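Long-range contact in sensory transduction histidine kinase, putative (Borrelia burgdorferi, PDB 5BWJ), which probably senses small molecules in the periplasm, its sensor domain being part of a hybrid histidine kinase that probably passes the signal on by phosphorelay: residues B[10-20]-B[28-39]. Residues are numbered along the deposited sequence; the frame is centred on the assembly and turned at random.
Sequences FKLVDQFFPFY and YEGLIFSILDKW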
loop_
_atom_site.group_PDB
_atom_site.type_symbol
_atom_site.label_atom_id
_atom_site.label_comp_id
_atom_site.label_asym_id
_atom_site.label_seq_id
_atom_site.Cartn_x
_atom_site.Cartn_y
_atom_site.Cartn_z
ATOM N N PHE B 10 0.458 -2.192 22.881
ATOM C CA PHE B 10 0.902 -2.303 21.497
ATOM C C PHE B 10 1.993 -1.277 21.215
ATOM O O PHE B 10 1.805 -0.081 21.441
ATOM C CB PHE B 10 -0.272 -2.108 20.535
ATOM C CG PHE B 10 -1.199 -3.291 20.458
ATOM C CD1 PHE B 10 -1.072 -4.222 19.441
ATOM C CD2 PHE B 10 -2.194 -3.471 21.402
ATOM C CE1 PHE B 10 -1.923 -5.313 19.366
ATOM C CE2 PHE B 10 -3.047 -4.558 21.334
ATOM C CZ PHE B 10 -2.911 -5.481 20.311
ATOM N N LYS B 11 3.138 -1.753 20.736
ATOM C CA LYS B 11 4.236 -0.868 20.359
ATOM C C LYS B 11 4.314 -0.720 18.845
ATOM O O LYS B 11 4.611 -1.680 18.130
ATOM C CB LYS B 11 5.566 -1.389 20.906
ATOM C CG LYS B 11 5.786 -1.074 22.378
ATOM C CD LYS B 11 7.221 -1.351 22.791
ATOM C CE LYS B 11 7.460 -1.016 24.250
ATOM N NZ LYS B 11 7.235 0.425 24.550
ATOM N N LEU B 12 4.038 0.488 18.365
ATOM C CA LEU B 12 4.099 0.787 16.939
ATOM C C LEU B 12 5.499 1.265 16.573
ATOM O O LEU B 12 5.921 2.353 16.968
ATOM C CB LEU B 12 3.051 1.840 16.566
ATOM C CG LEU B 12 1.618 1.514 17.006
ATOM C CD1 LEU B 12 0.648 2.598 16.560
ATOM C CD2 LEU B 12 1.173 0.163 16.480
ATOM N N VAL B 13 6.218 0.439 15.820
ATOM C CA VAL B 13 7.617 0.708 15.509
ATOM C C VAL B 13 7.760 1.522 14.226
ATOM O O VAL B 13 7.170 1.185 13.198
ATOM C CB VAL B 13 8.420 -0.601 15.368
ATOM C CG1 VAL B 13 9.904 -0.305 15.174
ATOM C CG2 VAL B 13 8.216 -1.484 16.589
ATOM N N ASP B 14 8.548 2.592 14.302
ATOM C CA ASP B 14 8.878 3.410 13.138
ATOM C C ASP B 14 7.598 3.967 12.500
ATOM O O ASP B 14 6.763 4.549 13.197
ATOM C CB ASP B 14 9.700 2.581 12.141
ATOM C CG ASP B 14 10.390 3.434 11.086
ATOM O OD1 ASP B 14 10.538 4.656 11.296
ATOM O OD2 ASP B 14 10.787 2.876 10.042
ATOM N N GLN B 15 7.443 3.798 11.188
ATOM C CA GLN B 15 6.244 4.244 10.487
ATOM C C GLN B 15 5.826 3.193 9.467
ATOM O O GLN B 15 6.659 2.441 8.956
ATOM C CB GLN B 15 6.484 5.589 9.800
ATOM C CG GLN B 15 6.918 6.697 10.749
ATOM C CD GLN B 15 7.016 8.042 10.058
ATOM O OE1 GLN B 15 6.032 8.549 9.516
ATOM N NE2 GLN B 15 8.209 8.626 10.066
ATOM N N PHE B 16 4.531 3.154 9.175
ATOM C CA PHE B 16 3.948 2.093 8.362
ATOM C C PHE B 16 2.688 2.612 7.677
ATOM O O PHE B 16 1.576 2.377 8.146
ATOM C CB PHE B 16 3.639 0.874 9.244
ATOM C CG PHE B 16 3.173 -0.345 8.490
ATOM C CD1 PHE B 16 2.771 -1.474 9.186
ATOM C CD2 PHE B 16 3.146 -0.378 7.104
ATOM C CE1 PHE B 16 2.341 -2.604 8.516
ATOM C CE2 PHE B 16 2.718 -1.507 6.431
ATOM C CZ PHE B 16 2.315 -2.621 7.139
ATOM N N PHE B 17 2.866 3.325 6.570
ATOM C CA PHE B 17 1.740 3.905 5.846
ATOM C C PHE B 17 0.861 2.799 5.272
ATOM O O PHE B 17 1.379 1.837 4.708
ATOM C CB PHE B 17 2.237 4.819 4.721
ATOM C CG PHE B 17 1.138 5.574 4.018
ATOM C CD1 PHE B 17 0.843 6.879 4.376
ATOM C CD2 PHE B 17 0.402 4.980 3.003
ATOM C CE1 PHE B 17 -0.165 7.579 3.736
ATOM C CE2 PHE B 17 -0.608 5.674 2.360
ATOM C CZ PHE B 17 -0.891 6.977 2.727
ATOM N N PRO B 18 -0.473 2.926 5.397
ATOM C CA PRO B 18 -1.284 3.969 6.037
ATOM C C PRO B 18 -1.734 3.610 7.455
ATOM O O PRO B 18 -2.621 4.268 7.999
ATOM C CB PRO B 18 -2.491 4.062 5.108
ATOM C CG PRO B 18 -2.702 2.637 4.689
ATOM C CD PRO B 18 -1.324 2.002 4.622
ATOM N N PHE B 19 -1.141 2.574 8.038
ATOM C CA PHE B 19 -1.551 2.110 9.362
ATOM C C PHE B 19 -1.186 3.113 10.452
ATOM O O PHE B 19 -1.994 3.401 11.333
ATOM C CB PHE B 19 -0.929 0.745 9.658
ATOM C CG PHE B 19 -1.464 -0.351 8.783
ATOM C CD1 PHE B 19 -2.566 -1.091 9.177
ATOM C CD2 PHE B 19 -0.881 -0.625 7.558
ATOM C CE1 PHE B 19 -3.067 -2.093 8.371
ATOM C CE2 PHE B 19 -1.378 -1.624 6.746
ATOM C CZ PHE B 19 -2.474 -2.360 7.153
ATOM N N TYR B 20 0.030 3.645 10.394
ATOM C CA TYR B 20 0.417 4.735 11.276
ATOM C C TYR B 20 1.632 5.454 10.710
ATOM O O TYR B 20 2.587 4.822 10.259
ATOM C CB TYR B 20 0.701 4.226 12.696
ATOM C CG TYR B 20 1.738 3.132 12.774
ATOM C CD1 TYR B 20 3.083 3.435 12.932
ATOM C CD2 TYR B 20 1.371 1.794 12.699
ATOM C CE1 TYR B 20 4.035 2.438 13.005
ATOM C CE2 TYR B 20 2.314 0.790 12.770
ATOM C CZ TYR B 20 3.644 1.117 12.922
ATOM O OH TYR B 20 4.585 0.118 12.996
ATOM N N TYR B 28 0.711 11.295 15.178
ATOM C CA TYR B 28 0.594 10.086 14.372
ATOM C C TYR B 28 -0.808 9.927 13.805
ATOM O O TYR B 28 -1.781 9.787 14.546
ATOM C CB TYR B 28 0.959 8.854 15.197
ATOM C CG TYR B 28 2.447 8.633 15.318
ATOM C CD1 TYR B 28 3.150 7.960 14.328
ATOM C CD2 TYR B 28 3.152 9.099 16.421
ATOM C CE1 TYR B 28 4.510 7.753 14.431
ATOM C CE2 TYR B 28 4.513 8.897 16.533
ATOM C CZ TYR B 28 5.188 8.225 15.536
ATOM O OH TYR B 28 6.544 8.023 15.643
ATOM N N GLU B 29 -0.894 9.960 12.480
ATOM C CA GLU B 29 -2.132 9.685 11.770
ATOM C C GLU B 29 -2.126 8.232 11.311
ATOM O O GLU B 29 -1.063 7.645 11.123
ATOM C CB GLU B 29 -2.282 10.632 10.580
ATOM C CG GLU B 29 -3.567 10.443 9.794
ATOM C CD GLU B 29 -4.284 11.748 9.530
ATOM O OE1 GLU B 29 -3.610 12.763 9.252
ATOM O OE2 GLU B 29 -5.528 11.758 9.611
ATOM N N GLY B 30 -3.307 7.647 11.136
ATOM C CA GLY B 30 -3.400 6.282 10.658
ATOM C C GLY B 30 -4.703 5.598 11.015
ATOM O O GLY B 30 -5.517 6.136 11.766
ATOM N N LEU B 31 -4.887 4.396 10.476
ATOM C CA LEU B 31 -6.117 3.637 10.664
ATOM C C LEU B 31 -5.944 2.475 11.644
ATOM O O LEU B 31 -6.913 1.787 11.965
ATOM C CB LEU B 31 -6.615 3.109 9.313
ATOM C CG LEU B 31 -5.632 2.277 8.483
ATOM C CD1 LEU B 31 -5.713 0.806 8.843
ATOM C CD2 LEU B 31 -5.887 2.476 7.000
ATOM N N ILE B 32 -4.718 2.255 12.114
ATOM C CA ILE B 32 -4.438 1.129 13.004
ATOM C C ILE B 32 -5.186 1.276 14.326
ATOM O O ILE B 32 -5.579 0.286 14.941
ATOM C CB ILE B 32 -2.921 0.985 13.297
ATOM C CG1 ILE B 32 -2.621 -0.337 14.013
ATOM C CG2 ILE B 32 -2.411 2.149 14.147
ATOM C CD1 ILE B 32 -2.858 -1.575 13.173
ATOM N N PHE B 33 -5.378 2.520 14.753
ATOM C CA PHE B 33 -6.022 2.802 16.029
ATOM C C PHE B 33 -7.475 2.341 15.999
ATOM O O PHE B 33 -7.990 1.813 16.984
ATOM C CB PHE B 33 -5.929 4.296 16.349
ATOM C CG PHE B 33 -4.564 4.876 16.107
ATOM C CD1 PHE B 33 -3.537 4.670 17.015
ATOM C CD2 PHE B 33 -4.303 5.614 14.963
ATOM C CE1 PHE B 33 -2.278 5.194 16.790
ATOM C CE2 PHE B 33 -3.045 6.142 14.733
ATOM C CZ PHE B 33 -2.031 5.931 15.650
ATOM N N SER B 34 -8.123 2.536 14.855
ATOM C CA SER B 34 -9.485 2.058 14.644
ATOM C C SER B 34 -9.544 0.533 14.687
ATOM O O SER B 34 -10.456 -0.046 15.278
ATOM C CB SER B 34 -10.024 2.565 13.305
ATOM O OG SER B 34 -11.295 2.006 13.021
ATOM N N ILE B 35 -8.567 -0.112 14.055
ATOM C CA ILE B 35 -8.500 -1.569 14.025
ATOM C C ILE B 35 -8.285 -2.146 15.422
ATOM O O ILE B 35 -8.919 -3.131 15.797
ATOM C CB ILE B 35 -7.363 -2.065 13.107
ATOM C CG1 ILE B 35 -7.568 -1.557 11.679
ATOM C CG2 ILE B 35 -7.296 -3.595 13.109
ATOM C CD1 ILE B 35 -6.380 -1.795 10.771
ATOM N N LEU B 36 -7.379 -1.538 16.181
ATOM C CA LEU B 36 -7.043 -2.030 17.513
ATOM C C LEU B 36 -8.216 -1.903 18.481
ATOM O O LEU B 36 -8.416 -2.768 19.331
ATOM C CB LEU B 36 -5.825 -1.284 18.064
ATOM C CG LEU B 36 -4.485 -1.605 17.394
ATOM C CD1 LEU B 36 -3.400 -0.654 17.879
ATOM C CD2 LEU B 36 -4.073 -3.046 17.653
ATOM N N ASP B 37 -8.988 -0.827 18.354
ATOM C CA ASP B 37 -10.186 -0.652 19.168
ATOM C C ASP B 37 -11.212 -1.741 18.863
ATOM O O ASP B 37 -11.907 -2.215 19.759
ATOM C CB ASP B 37 -10.803 0.730 18.938
ATOM C CG ASP B 37 -10.000 1.848 19.584
ATOM O OD1 ASP B 37 -9.330 1.595 20.607
ATOM O OD2 ASP B 37 -10.044 2.985 19.071
ATOM N N LYS B 38 -11.304 -2.135 17.598
ATOM C CA LYS B 38 -12.209 -3.211 17.206
ATOM C C LYS B 38 -11.740 -4.542 17.781
ATOM O O LYS B 38 -12.529 -5.287 18.366
ATOM C CB LYS B 38 -12.315 -3.307 15.683
ATOM C CG LYS B 38 -13.185 -2.237 15.049
ATOM C CD LYS B 38 -13.485 -2.571 13.599
ATOM C CE LYS B 38 -14.577 -1.683 13.037
ATOM N NZ LYS B 38 -15.067 -2.190 11.727
ATOM N N TRP B 39 -10.454 -4.834 17.610
ATOM C CA TRP B 39 -9.864 -6.054 18.150
ATOM C C TRP B 39 -10.055 -6.124 19.659
ATOM O O TRP B 39 -10.292 -7.195 20.218
ATOM C CB TRP B 39 -8.375 -6.127 17.806
ATOM C CG TRP B 39 -7.665 -7.294 18.433
ATOM C CD1 TRP B 39 -7.456 -8.523 17.876
ATOM C CD2 TRP B 39 -7.066 -7.336 19.735
ATOM N NE1 TRP B 39 -6.766 -9.328 18.751
ATOM C CE2 TRP B 39 -6.515 -8.624 19.900
ATOM C CE3 TRP B 39 -6.943 -6.412 20.776
ATOM C CZ2 TRP B 39 -5.854 -9.009 21.064
ATOM C CZ3 TRP B 39 -6.285 -6.796 21.931
ATOM C CH2 TRP B 39 -5.749 -8.083 22.065
#
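F10 meets the helix with both face and edge of its ring. L36 CD2 lies over one face, 3.6 Å from the centroid of the F10 ring, a CH-pi contact; the rim of the same ring makes a T-shaped stack on the six-membered ring of W39 (centroids 5.5 Å apart, planes at 81°). With its CG anti to the backbone N (chi1 175°), W39 presents a ring face to F10 CZ, while its NE1 bonds to N203 O. Further along the strand, L12 CD1 touches both I32 CG2 and F33 CE1, 3.9 Å from each. F19 CD1 lies 3.7 Å from L31 CD1; I32 CD1 meets the same F19 CD1, the two side chains crossing at about a right angle, and I35 CD1 lies at the ring edge. P18, after a cis peptide bond, lies alongside L31.

Backbone bonds join the loop to the helix start: I32 N reaches F19 O at 3.1 Å in the carbonyl plane, on a lone pair, and L31 N makes a weak bond to P18 O. G30 CA adds a CA-H...O contact to F19 O (3.3 Å). Y20 OH bonds to V13 O at 2.8 Å, tying the loop back to the strand end.

F19 and Y20, both opposite F16, form a classic beta bulge. From the second subunit, I91 packs on P18 and F182 on L31. Strand 10-13, hydrogen-bonded to strands 45-52 and 65-69, and helix 32-39, running nearly antiparallel at 159°, form the first half of a right-handed beta-alpha-beta crossover in a lobe of this Venus flytrap sensor domain.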